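Local structure of beta-lactamase (Francisella tularensis subsp. tularensis, 3P09) at residues G83-K88 / L113-L118; I89-D94 / K107-T112; A102-K107 / A122-S127. The protein probably catalyses the hydrolysis of beta-lactams to substituted beta-amino acids, as a class A beta-lactamase, and so takes part in antibiotic resistance. All blocks are in the same frame, centred on the assembly; numbering follows the deposited sequence.

In the fold
After helix 66-80 the chain enters a long excursion. Interaction 1 closes its outer loop, bringing residues 83-88 to the start of helix 115-123, and interaction 2 closes a shorter loop within it by pairing 89-94 with 107-112. Both extend along the two-stranded antiparallel ribbon of 88-90 and 112-114, and Leu113 O probably hydrogen-bonds to Ile89 N between them. Interaction 3 crosses the other two: it starts inside both loops, at 102-107, and ends beyond them at 122-127, at and just past the C-terminal end of helix 115-123. Together they tie helix 66-80, the ribbon, the loop between its strands and the start of helix 127-137 into one unit.

Interaction 1 of 3, residues G83-K88 / L113-L118; sequences GFLDKK and LTISQL
Ile115 lays its CG1 over the face of the Phe84 ring, at the point where an antiparallel two-stranded ribbon, 88-90 with 112-114, runs straight into helix 115-123. This CH-pi contact is nearly centred: CG1 of Ile115 stands 4.1 Å from the centroid of the Phe84 ring, 12° off the ring normal. The branches of the isoleucine divide the work. With CG1 anti to the carbonyl carbon (chi1 -71°) it comes over the ring, and CD1 of Ile115 continues to 3.7 Å from Phe84 CZ, while CG2 turns to the side and meets both Phe84 CE2 and Leu85 CD2. The leucine side chain lies about perpendicular to that of Ile115, and its CD2 also approaches Ser116. Behind them, Ile74 of helix 66-80 touches both Phe84 and Ile115, which places the contact between the two helices.

The backbone fixes this register. Ser116 N donates to Leu85 O at 3.0 Å, and Ile115 N donates to Lys87 O at the same length but less straight, at 138°. Ser116 OG turns instead to Tyr205. Thr114, the N-cap, forms a capping box with Gln117: Gln117 N donates to Thr114 OG1 at 3.0 Å, and Thr114 N returns a bond of 2.8 Å to a lone pair of Gln117 OE1.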
ATOM      1  N   GLY A  83       3.654  24.849  -2.294  1.00 43.34           N
ATOM      2  CA  GLY A  83       4.565  24.991  -1.163  1.00 41.42           C
ATOM      3  C   GLY A  83       4.311  24.049   0.007  1.00 34.48           C
ATOM      4  O   GLY A  83       5.104  23.974   0.945  1.00 30.35           O
ATOM      5  N   PHE A  84       3.200  23.325  -0.047  1.00 23.98           N
ATOM      6  CA  PHE A  84       2.803  22.451   1.049  1.00 27.05           C
ATOM      7  C   PHE A  84       3.856  21.388   1.404  1.00 29.64           C
ATOM      8  O   PHE A  84       4.046  21.077   2.581  1.00 24.82           O
ATOM      9  CB  PHE A  84       1.463  21.793   0.727  1.00 23.74           C
ATOM     10  CG  PHE A  84       0.858  21.032   1.874  1.00 25.44           C
ATOM     11  CD1 PHE A  84       0.475  21.686   3.039  1.00 24.66           C
ATOM     12  CD2 PHE A  84       0.639  19.663   1.773  1.00 26.88           C
ATOM     13  CE1 PHE A  84      -0.101  20.992   4.092  1.00 29.26           C
ATOM     14  CE2 PHE A  84       0.055  18.953   2.822  1.00 27.55           C
ATOM     15  CZ  PHE A  84      -0.313  19.620   3.988  1.00 30.85           C
ATOM     16  N   LEU A  85       4.536  20.835   0.399  1.00 23.71           N
ATOM     17  CA  LEU A  85       5.547  19.801   0.660  1.00 23.73           C
ATOM     18  C   LEU A  85       6.715  20.302   1.511  1.00 25.62           C
ATOM     19  O   LEU A  85       7.355  19.522   2.209  1.00 23.02           O
ATOM     20  CB  LEU A  85       6.096  19.223  -0.643  1.00 25.79           C
ATOM     21  CG  LEU A  85       5.164  18.244  -1.365  1.00 32.88           C
ATOM     22  CD1 LEU A  85       5.753  17.805  -2.693  1.00 33.83           C
ATOM     23  CD2 LEU A  85       4.910  17.045  -0.487  1.00 36.68           C
ATOM     24  N   ASP A  86       6.996  21.599   1.429  1.00 24.43           N
ATOM     25  CA  ASP A  86       8.104  22.194   2.176  1.00 26.63           C
ATOM     26  C   ASP A  86       7.685  22.704   3.546  1.00 27.83           C
ATOM     27  O   ASP A  86       8.514  23.206   4.302  1.00 27.92           O
ATOM     28  CB  ASP A  86       8.720  23.335   1.373  1.00 32.61           C
ATOM     29  CG  ASP A  86       9.332  22.862   0.078  1.00 47.44           C
ATOM     30  OD1 ASP A  86      10.202  21.967   0.130  1.00 52.26           O
ATOM     31  OD2 ASP A  86       8.933  23.370  -0.992  1.00 57.23           O
ATOM     32  N   LYS A  87       6.404  22.563   3.865  1.00 25.75           N
ATOM     33  CA  LYS A  87       5.846  23.092   5.111  1.00 27.54           C
ATOM     34  C   LYS A  87       6.378  22.346   6.325  1.00 28.80           C
ATOM     35  O   LYS A  87       6.349  21.116   6.362  1.00 22.74           O
ATOM     36  CB  LYS A  87       4.314  23.022   5.089  1.00 31.16           C
ATOM     37  CG  LYS A  87       3.663  23.304   6.432  1.00 35.68           C
ATOM     38  CD  LYS A  87       2.160  23.548   6.304  1.00 47.70           C
ATOM     39  CE  LYS A  87       1.865  24.965   5.820  1.00 64.71           C
ATOM     40  NZ  LYS A  87       0.406  25.291   5.856  1.00 73.54           N
ATOM     41  N   LYS A  88       6.841  23.096   7.324  1.00 26.69           N
ATOM     42  CA  LYS A  88       7.461  22.515   8.510  1.00 27.01           C
ATOM     43  C   LYS A  88       6.434  22.135   9.561  1.00 31.78           C
ATOM     44  O   LYS A  88       5.618  22.960   9.970  1.00 33.71           O
ATOM     45  CB  LYS A  88       8.482  23.493   9.116  1.00 40.31           C
ATOM     46  CG  LYS A  88       9.676  23.784   8.217  1.00 44.40           C
ATOM     47  CD  LYS A  88      10.506  24.955   8.747  1.00 55.27           C
ATOM     48  CE  LYS A  88      11.499  25.458   7.699  1.00 65.65           C
ATOM     49  NZ  LYS A  88      12.411  26.534   8.211  1.00 68.43           N
ATOM     50  N   LEU A 113       9.663  18.361  10.963  1.00 19.82           N
ATOM     51  CA  LEU A 113       9.889  17.634   9.718  1.00 20.64           C
ATOM     52  C   LEU A 113       9.016  18.291   8.639  1.00 18.94           C
ATOM     53  O   LEU A 113       7.911  18.758   8.940  1.00 21.85           O
ATOM     54  CB  LEU A 113       9.483  16.163   9.882  1.00 22.70           C
ATOM     55  CG  LEU A 113      10.418  15.263  10.702  1.00 26.03           C
ATOM     56  CD1 LEU A 113       9.851  13.831  10.782  1.00 21.60           C
ATOM     57  CD2 LEU A 113      11.794  15.248  10.069  1.00 19.69           C
ATOM     58  N   THR A 114       9.494  18.341   7.396  1.00 20.03           N
ATOM     59  CA  THR A 114       8.652  18.860   6.316  1.00 19.97           C
ATOM     60  C   THR A 114       7.559  17.843   5.984  1.00 23.79           C
ATOM     61  O   THR A 114       7.676  16.667   6.316  1.00 18.97           O
ATOM     62  CB  THR A 114       9.441  19.124   5.034  1.00 22.28           C
ATOM     63  OG1 THR A 114       9.917  17.878   4.520  1.00 19.28           O
ATOM     64  CG2 THR A 114      10.622  20.058   5.300  1.00 21.41           C
ATOM     65  N   ILE A 115       6.496  18.299   5.327  1.00 19.04           N
ATOM     66  CA  ILE A 115       5.470  17.384   4.829  1.00 19.50           C
ATOM     67  C   ILE A 115       6.104  16.287   3.960  1.00 19.07           C
ATOM     68  O   ILE A 115       5.755  15.105   4.072  1.00 18.95           O
ATOM     69  CB  ILE A 115       4.398  18.156   4.030  1.00 20.98           C
ATOM     70  CG1 ILE A 115       3.537  19.015   4.970  1.00 24.31           C
ATOM     71  CG2 ILE A 115       3.538  17.204   3.188  1.00 18.22           C
ATOM     72  CD1 ILE A 115       2.564  18.220   5.837  1.00 28.12           C
ATOM     73  N   SER A 116       7.052  16.663   3.103  1.00 20.00           N
ATOM     74  CA  SER A 116       7.680  15.657   2.242  1.00 20.28           C
ATOM     75  C   SER A 116       8.428  14.610   3.054  1.00 22.37           C
ATOM     76  O   SER A 116       8.402  13.426   2.721  1.00 19.37           O
ATOM     77  CB  SER A 116       8.624  16.274   1.204  1.00 28.20           C
ATOM     78  OG  SER A 116       9.055  15.274   0.277  1.00 23.76           O
ATOM     79  N   GLN A 117       9.108  15.041   4.115  1.00 19.37           N
ATOM     80  CA  GLN A 117       9.798  14.088   4.982  1.00 16.21           C
ATOM     81  C   GLN A 117       8.815  13.143   5.666  1.00 18.52           C
ATOM     82  O   GLN A 117       9.134  11.975   5.926  1.00 17.26           O
ATOM     83  CB  GLN A 117      10.626  14.821   6.048  1.00 15.60           C
ATOM     84  CG  GLN A 117      11.876  15.476   5.473  1.00 18.53           C
ATOM     85  CD  GLN A 117      12.626  16.290   6.493  1.00 27.95           C
ATOM     86  OE1 GLN A 117      12.031  17.072   7.237  1.00 20.86           O
ATOM     87  NE2 GLN A 117      13.945  16.106   6.547  1.00 24.87           N
ATOM     88  N   LEU A 118       7.632  13.655   5.986  1.00 18.20           N
ATOM     89  CA  LEU A 118       6.602  12.837   6.622  1.00 18.64           C
ATOM     90  C   LEU A 118       6.019  11.854   5.617  1.00 16.00           C
ATOM     91  O   LEU A 118       5.671  10.740   5.975  1.00 17.32           O
ATOM     92  CB  LEU A 118       5.497  13.715   7.223  1.00 21.00           C
ATOM     93  CG  LEU A 118       5.938  14.465   8.480  1.00 20.55           C
ATOM     94  CD1 LEU A 118       5.118  15.744   8.724  1.00 24.55           C
ATOM     95  CD2 LEU A 118       5.862  13.533   9.678  1.00 17.46           C
TER

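Interaction 2 of 3, residues I89-D94 / K107-T112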
ATOM      1  N   ILE A  89       6.479  20.882   9.996  1.00 23.62           N
ATOM      2  CA  ILE A  89       5.534  20.372  10.975  1.00 20.09           C
ATOM      3  C   ILE A  89       6.267  19.969  12.241  1.00 22.88           C
ATOM      4  O   ILE A  89       7.157  19.134  12.197  1.00 23.62           O
ATOM      5  CB  ILE A  89       4.795  19.106  10.467  1.00 25.85           C
ATOM      6  CG1 ILE A  89       4.242  19.313   9.047  1.00 24.35           C
ATOM      7  CG2 ILE A  89       3.687  18.728  11.437  1.00 24.02           C
ATOM      8  CD1 ILE A  89       3.285  20.515   8.920  1.00 29.33           C
ATOM      9  N   PRO A  90       5.895  20.568  13.378  1.00 28.55           N
ATOM     10  CA  PRO A  90       6.426  20.138  14.676  1.00 33.65           C
ATOM     11  C   PRO A  90       6.084  18.681  14.982  1.00 28.61           C
ATOM     12  O   PRO A  90       4.956  18.252  14.761  1.00 29.61           O
ATOM     13  CB  PRO A  90       5.711  21.066  15.665  1.00 39.11           C
ATOM     14  CG  PRO A  90       5.412  22.289  14.872  1.00 40.59           C
ATOM     15  CD  PRO A  90       5.082  21.789  13.488  1.00 36.38           C
ATOM     16  N   ILE A  91       7.061  17.920  15.459  1.00 23.63           N
ATOM     17  CA  ILE A  91       6.813  16.549  15.888  1.00 22.59           C
ATOM     18  C   ILE A  91       6.763  16.549  17.413  1.00 27.35           C
ATOM     19  O   ILE A  91       7.760  16.850  18.062  1.00 28.68           O
ATOM     20  CB  ILE A  91       7.926  15.591  15.414  1.00 23.53           C
ATOM     21  CG1 ILE A  91       8.107  15.695  13.897  1.00 21.92           C
ATOM     22  CG2 ILE A  91       7.613  14.160  15.819  1.00 23.01           C
ATOM     23  CD1 ILE A  91       6.814  15.600  13.120  1.00 26.33           C
ATOM     24  N   ASN A  92       5.599  16.234  17.975  1.00 29.38           N
ATOM     25  CA  ASN A  92       5.408  16.254  19.426  1.00 34.47           C
ATOM     26  C   ASN A  92       5.313  14.837  19.994  1.00 31.77           C
ATOM     27  O   ASN A  92       4.953  13.902  19.282  1.00 28.05           O
ATOM     28  CB  ASN A  92       4.143  17.048  19.780  1.00 34.86           C
ATOM     29  CG  ASN A  92       4.179  18.473  19.237  1.00 44.74           C
ATOM     30  OD1 ASN A  92       5.190  19.168  19.351  1.00 40.16           O
ATOM     31  ND2 ASN A  92       3.083  18.905  18.631  1.00 45.40           N
ATOM     32  N   GLN A  93       5.619  14.683  21.279  1.00 27.49           N
ATOM     33  CA  GLN A  93       5.604  13.367  21.909  1.00 31.30           C
ATOM     34  C   GLN A  93       4.237  12.713  21.778  1.00 28.07           C
ATOM     35  O   GLN A  93       4.134  11.518  21.525  1.00 37.14           O
ATOM     36  CB  GLN A  93       5.985  13.462  23.393  1.00 35.69           C
ATOM     37  CG  GLN A  93       6.262  12.102  24.025  1.00 36.93           C
ATOM     38  CD  GLN A  93       7.414  11.366  23.347  1.00 36.81           C
ATOM     39  OE1 GLN A  93       7.238  10.268  22.818  1.00 41.64           O
ATOM     40  NE2 GLN A  93       8.600  11.967  23.366  1.00 32.42           N
ATOM     41  N   ASP A  94       3.187  13.508  21.942  1.00 27.23           N
ATOM     42  CA  ASP A  94       1.829  12.993  21.840  1.00 35.16           C
ATOM     43  C   ASP A  94       1.498  12.517  20.421  1.00 35.01           C
ATOM     44  O   ASP A  94       0.540  11.788  20.217  1.00 32.29           O
ATOM     45  CB  ASP A  94       0.817  14.034  22.325  1.00 45.59           C
ATOM     46  CG  ASP A  94       0.940  15.356  21.592  1.00 65.52           C
ATOM     47  OD1 ASP A  94       0.755  16.408  22.242  1.00 79.51           O
ATOM     48  OD2 ASP A  94       1.211  15.348  20.370  1.00 70.44           O
ATOM     49  N   LYS A 107      12.760   9.797  16.060  1.00 20.45           N
ATOM     50  CA  LYS A 107      14.073  10.434  16.143  1.00 22.98           C
ATOM     51  C   LYS A 107      13.972  11.961  16.051  1.00 24.76           C
ATOM     52  O   LYS A 107      14.985  12.656  16.038  1.00 29.24           O
ATOM     53  CB  LYS A 107      15.005   9.908  15.041  1.00 24.20           C
ATOM     54  CG  LYS A 107      15.128   8.384  14.987  1.00 24.33           C
ATOM     55  CD  LYS A 107      16.290   7.977  14.073  1.00 23.99           C
ATOM     56  CE  LYS A 107      16.502   6.473  14.078  1.00 24.87           C
ATOM     57  NZ  LYS A 107      17.750   6.086  13.344  1.00 20.72           N
ATOM     58  N   ASN A 108      12.754  12.486  16.003  1.00 19.41           N
ATOM     59  CA  ASN A 108      12.578  13.915  15.746  1.00 26.71           C
ATOM     60  C   ASN A 108      11.617  14.637  16.688  1.00 29.75           C
ATOM     61  O   ASN A 108      11.106  15.713  16.356  1.00 24.92           O
ATOM     62  CB  ASN A 108      12.130  14.122  14.299  1.00 19.87           C
ATOM     63  CG  ASN A 108      13.233  13.832  13.312  1.00 22.07           C
ATOM     64  OD1 ASN A 108      14.077  14.688  13.042  1.00 19.67           O
ATOM     65  ND2 ASN A 108      13.249  12.610  12.779  1.00 22.27           N
ATOM     66  N   VAL A 109      11.376  14.051  17.856  1.00 21.35           N
ATOM     67  CA  VAL A 109      10.496  14.672  18.839  1.00 22.70           C
ATOM     68  C   VAL A 109      11.119  15.976  19.334  1.00 26.86           C
ATOM     69  O   VAL A 109      12.303  16.013  19.680  1.00 25.61           O
ATOM     70  CB  VAL A 109      10.208  13.708  20.005  1.00 29.98           C
ATOM     71  CG1 VAL A 109       9.444  14.418  21.114  1.00 28.96           C
ATOM     72  CG2 VAL A 109       9.416  12.497  19.482  1.00 26.88           C
ATOM     73  N   GLY A 110      10.331  17.047  19.321  1.00 27.42           N
ATOM     74  CA  GLY A 110      10.808  18.356  19.739  1.00 30.76           C
ATOM     75  C   GLY A 110      11.467  19.114  18.601  1.00 33.59           C
ATOM     76  O   GLY A 110      11.918  20.244  18.789  1.00 31.05           O
ATOM     77  N   LYS A 111      11.538  18.488  17.427  1.00 26.85           N
ATOM     78  CA  LYS A 111      12.028  19.160  16.227  1.00 30.49           C
ATOM     79  C   LYS A 111      10.891  19.241  15.201  1.00 29.67           C
ATOM     80  O   LYS A 111       9.728  18.965  15.524  1.00 28.28           O
ATOM     81  CB  LYS A 111      13.199  18.402  15.603  1.00 28.67           C
ATOM     82  CG  LYS A 111      14.388  18.116  16.520  1.00 39.83           C
ATOM     83  CD  LYS A 111      15.399  17.220  15.793  1.00 44.15           C
ATOM     84  CE  LYS A 111      16.728  17.137  16.520  1.00 49.19           C
ATOM     85  NZ  LYS A 111      17.784  16.496  15.675  1.00 49.62           N
ATOM     86  N   THR A 112      11.225  19.603  13.965  1.00 25.27           N
ATOM     87  CA  THR A 112      10.214  19.656  12.915  1.00 24.30           C
ATOM     88  C   THR A 112      10.643  18.812  11.734  1.00 19.35           C
ATOM     89  O   THR A 112      11.825  18.593  11.523  1.00 22.70           O
ATOM     90  CB  THR A 112       9.994  21.083  12.379  1.00 30.17           C
ATOM     91  OG1 THR A 112      11.200  21.535  11.750  1.00 34.33           O
ATOM     92  CG2 THR A 112       9.598  22.043  13.501  1.00 27.71           C
TER
HETATM   93  O   HOH W   1       8.485  20.116  17.727  1.00 44.78           O
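The carbonyl oxygen of Lys111 is gripped twice, by Ile91 N across the contact and by a water. Ile91 N lies 2.9 Å from Lys111 O in an almost straight bond, with an N-H...O angle of 176°. The water donates to Lys111 O at 2.8 Å. The same water oxygen stands 3.4 Å from Ile91 O, a weak bond. That second carbonyl has a firmer partner in Gly110 N, which donates to Ile91 O at 2.9 Å. Ile91 thus gives a bond to Lys111 and takes one from its neighbour Gly110, just past the Pro90-Thr112 bridge, and the water links the two acceptors.

Segment 107-112 presents these groups from a type II beta turn running from Asn108 to Lys111. Gly110 occupies the turn position where positive phi (87°) suits glycine. Beyond the turn, Pro90 and Thr112 form a non-hydrogen-bonded pair with their side chains on one face of the ribbon; here Thr112 CG2 lies over Pro90 CA, while CB of Thr112 sits near Ile89 O.

Side chains fill in around this frame. Ile91 directs its CB at the turn, 3.3 Å from Asn108 O. Its CD1 points on toward Leu118 of helix 115-123, while CG2 stays near Val109; the side chain also touches Ile132 of helix 127-137. Gln93 folds back at chi2 (60°), which brings its amide slantwise across the valine: NE2 of Gln93 lies 3.4 Å from Val109 CG1, a packing contact of an amide nitrogen on a methyl. Asn108 sends its own amide ND2 away from the ribbon, to Ile104 O.

The contact therefore rests on backbone polar groups, with a water between them, and the side chains contribute chiefly apolar packing, so register is set by the peptide units.

Interaction 3 of 3, residues A102-K107 / A122-S127; sequences APITAK and AILSDS. With SO4 (sulfate ion), chain F.
Asp126 reaches across to Pro103, Ile104 and Thr105. Its CB passes alongside the proline ring, 4.1 Å from Pro103 CD. With CG anti to the backbone N (chi1 -169°), the carboxylate is carried over into the bend formed by residues 103-105, and CG of Asp126 lies 3.4 Å from Thr105 OG1. OD2 is gripped by two successive peptide nitrogens: Ile104 N, at 2.9 Å, meets OD2 nearly along the C-O axis, and Thr105 N, also 2.9 Å from OD2, comes from the syn side but 25° out of the carboxylate plane. Pro103 CD approaches OD2 at 3.4 Å. At the other tip, Thr105 OG1 donates at 2.7 Å to OD1 of Asp126, which receives it on its syn lone pair, the side facing OD2; the methyl CG2 of Thr105 lies close beside OD1.

The run Ser125-Asp126-Ser127 occupies the place of the SDN loop of class A enzymes, with serine in third position. A Schellman motif ends helix 115-123, with Ser125 as its positive-phi residue. Asp126 is then the N-cap of helix 127-137, since OD1 also accepts from Ala129 N, so one carboxylate serves both the helix start and the loop. Leu124 CD2 meets Ile104 CD1 at 4.4 Å. On the far flank Ser125, beside Ser64, Lys67 and Lys229, is consistent with the class A active site. A sulfate ion, probably from the crystallisation liquor, sits there, held by Thr230 and Thr232 and accepting at O3 from Ser125 OG at 2.7 Å.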
ATOM      1  N   ALA A 102       7.867   3.711  14.718  1.00 21.49           N
ATOM      2  CA  ALA A 102       8.061   5.128  14.409  1.00 21.53           C
ATOM      3  C   ALA A 102       9.523   5.386  14.074  1.00 21.61           C
ATOM      4  O   ALA A 102      10.202   6.174  14.746  1.00 23.53           O
ATOM      5  CB  ALA A 102       7.647   5.981  15.608  1.00 19.14           C
ATOM      6  N   PRO A 103      10.016   4.729  13.026  1.00 22.35           N
ATOM      7  CA  PRO A 103      11.455   4.763  12.760  1.00 21.35           C
ATOM      8  C   PRO A 103      11.994   6.171  12.497  1.00 25.30           C
ATOM      9  O   PRO A 103      13.091   6.459  12.939  1.00 28.60           O
ATOM     10  CB  PRO A 103      11.613   3.850  11.535  1.00 21.84           C
ATOM     11  CG  PRO A 103      10.261   3.823  10.899  1.00 23.71           C
ATOM     12  CD  PRO A 103       9.278   3.926  12.038  1.00 23.64           C
ATOM     13  N   ILE A 104      11.240   7.031  11.821  1.00 19.35           N
ATOM     14  CA  ILE A 104      11.698   8.395  11.581  1.00 18.56           C
ATOM     15  C   ILE A 104      11.170   9.375  12.645  1.00 23.86           C
ATOM     16  O   ILE A 104      11.933  10.120  13.242  1.00 22.79           O
ATOM     17  CB  ILE A 104      11.288   8.897  10.173  1.00 29.18           C
ATOM     18  CG1 ILE A 104      11.996   8.101   9.079  1.00 30.61           C
ATOM     19  CG2 ILE A 104      11.628  10.374  10.004  1.00 22.53           C
ATOM     20  CD1 ILE A 104      11.456   6.721   8.858  1.00 33.83           C
ATOM     21  N   THR A 105       9.864   9.363  12.890  1.00 21.74           N
ATOM     22  CA  THR A 105       9.289  10.363  13.771  1.00 14.31           C
ATOM     23  C   THR A 105       9.866  10.287  15.189  1.00 20.01           C
ATOM     24  O   THR A 105      10.056  11.313  15.836  1.00 22.27           O
ATOM     25  CB  THR A 105       7.758  10.313  13.776  1.00 17.07           C
ATOM     26  OG1 THR A 105       7.312   8.986  14.092  1.00 21.72           O
ATOM     27  CG2 THR A 105       7.231  10.706  12.386  1.00 21.58           C
ATOM     28  N   ALA A 106      10.164   9.082  15.658  1.00 21.07           N
ATOM     29  CA  ALA A 106      10.686   8.921  17.006  1.00 23.42           C
ATOM     30  C   ALA A 106      12.057   9.576  17.167  1.00 29.27           C
ATOM     31  O   ALA A 106      12.489   9.858  18.287  1.00 27.65           O
ATOM     32  CB  ALA A 106      10.753   7.434  17.382  1.00 19.68           C
ATOM     33  N   LYS A 107      12.760   9.797  16.060  1.00 20.45           N
ATOM     34  CA  LYS A 107      14.073  10.434  16.143  1.00 22.98           C
ATOM     35  C   LYS A 107      13.972  11.961  16.051  1.00 24.76           C
ATOM     36  O   LYS A 107      14.985  12.656  16.038  1.00 29.24           O
ATOM     37  CB  LYS A 107      15.005   9.908  15.041  1.00 24.20           C
ATOM     38  CG  LYS A 107      15.128   8.384  14.987  1.00 24.33           C
ATOM     39  CD  LYS A 107      16.290   7.977  14.073  1.00 23.99           C
ATOM     40  CE  LYS A 107      16.502   6.473  14.078  1.00 24.87           C
ATOM     41  NZ  LYS A 107      17.750   6.086  13.344  1.00 20.72           N
ATOM     42  N   ALA A 122       5.862   7.913   6.103  1.00 18.87           N
ATOM     43  CA  ALA A 122       4.597   7.184   5.987  1.00 20.31           C
ATOM     44  C   ALA A 122       4.708   6.013   5.018  1.00 19.11           C
ATOM     45  O   ALA A 122       4.179   4.926   5.278  1.00 19.54           O
ATOM     46  CB  ALA A 122       3.459   8.118   5.563  1.00 17.31           C
ATOM     47  N   ILE A 123       5.392   6.231   3.899  1.00 18.20           N
ATOM     48  CA  ILE A 123       5.571   5.159   2.916  1.00 16.29           C
ATOM     49  C   ILE A 123       6.455   4.049   3.475  1.00 18.19           C
ATOM     50  O   ILE A 123       6.310   2.882   3.120  1.00 17.42           O
ATOM     51  CB  ILE A 123       6.158   5.700   1.606  1.00 21.16           C
ATOM     52  CG1 ILE A 123       5.143   6.631   0.927  1.00 23.25           C
ATOM     53  CG2 ILE A 123       6.566   4.560   0.688  1.00 20.90           C
ATOM     54  CD1 ILE A 123       3.774   5.977   0.627  1.00 19.86           C
ATOM     55  N   LEU A 124       7.366   4.422   4.363  1.00 18.58           N
ATOM     56  CA  LEU A 124       8.146   3.446   5.099  1.00 20.74           C
ATOM     57  C   LEU A 124       7.358   2.894   6.286  1.00 22.60           C
ATOM     58  O   LEU A 124       7.914   2.186   7.132  1.00 19.80           O
ATOM     59  CB  LEU A 124       9.464   4.060   5.578  1.00 21.36           C
ATOM     60  CG  LEU A 124      10.635   3.820   4.627  1.00 21.10           C
ATOM     61  CD1 LEU A 124      10.398   4.526   3.284  1.00 18.80           C
ATOM     62  CD2 LEU A 124      11.931   4.275   5.271  1.00 22.51           C
ATOM     63  N   SER A 125       6.073   3.234   6.337  1.00 17.92           N
ATOM     64  CA  SER A 125       5.126   2.708   7.333  1.00 20.24           C
ATOM     65  C   SER A 125       5.200   3.291   8.767  1.00 23.41           C
ATOM     66  O   SER A 125       4.645   2.720   9.719  1.00 21.25           O
ATOM     67  CB  SER A 125       5.123   1.166   7.357  1.00 23.09           C
ATOM     68  OG  SER A 125       3.781   0.691   7.456  1.00 23.43           O
ATOM     69  N   ASP A 126       5.854   4.435   8.905  1.00 18.75           N
ATOM     70  CA  ASP A 126       5.915   5.172  10.170  1.00 15.47           C
ATOM     71  C   ASP A 126       4.491   5.588  10.576  1.00 17.42           C
ATOM     72  O   ASP A 126       3.825   6.342   9.862  1.00 21.42           O
ATOM     73  CB  ASP A 126       6.811   6.409   9.959  1.00 15.16           C
ATOM     74  CG  ASP A 126       7.181   7.110  11.263  1.00 18.50           C
ATOM     75  OD1 ASP A 126       6.267   7.553  11.996  1.00 22.56           O
ATOM     76  OD2 ASP A 126       8.395   7.223  11.541  1.00 20.92           O
ATOM     77  N   SER A 127       4.009   5.077  11.707  1.00 18.75           N
ATOM     78  CA  SER A 127       2.620   5.302  12.116  1.00 24.85           C
ATOM     79  C   SER A 127       2.324   6.732  12.579  1.00 21.00           C
ATOM     80  O   SER A 127       1.351   7.346  12.140  1.00 21.12           O
ATOM     81  CB  SER A 127       2.194   4.275  13.173  1.00 21.44           C
ATOM     82  OG  SER A 127       2.180   2.972  12.620  1.00 36.07           O
TER
HETATM   83  S   SO4 F 288       3.539  -2.830   7.659  1.00 38.81           S
HETATM   84  O1  SO4 F 288       4.126  -4.137   7.864  1.00 46.44           O
HETATM   85  O2  SO4 F 288       2.231  -2.754   8.302  1.00 54.17           O
HETATM   86  O3  SO4 F 288       4.425  -1.851   8.246  1.00 46.41           O
HETATM   87  O4  SO4 F 288       3.372  -2.595   6.237  1.00 53.95           O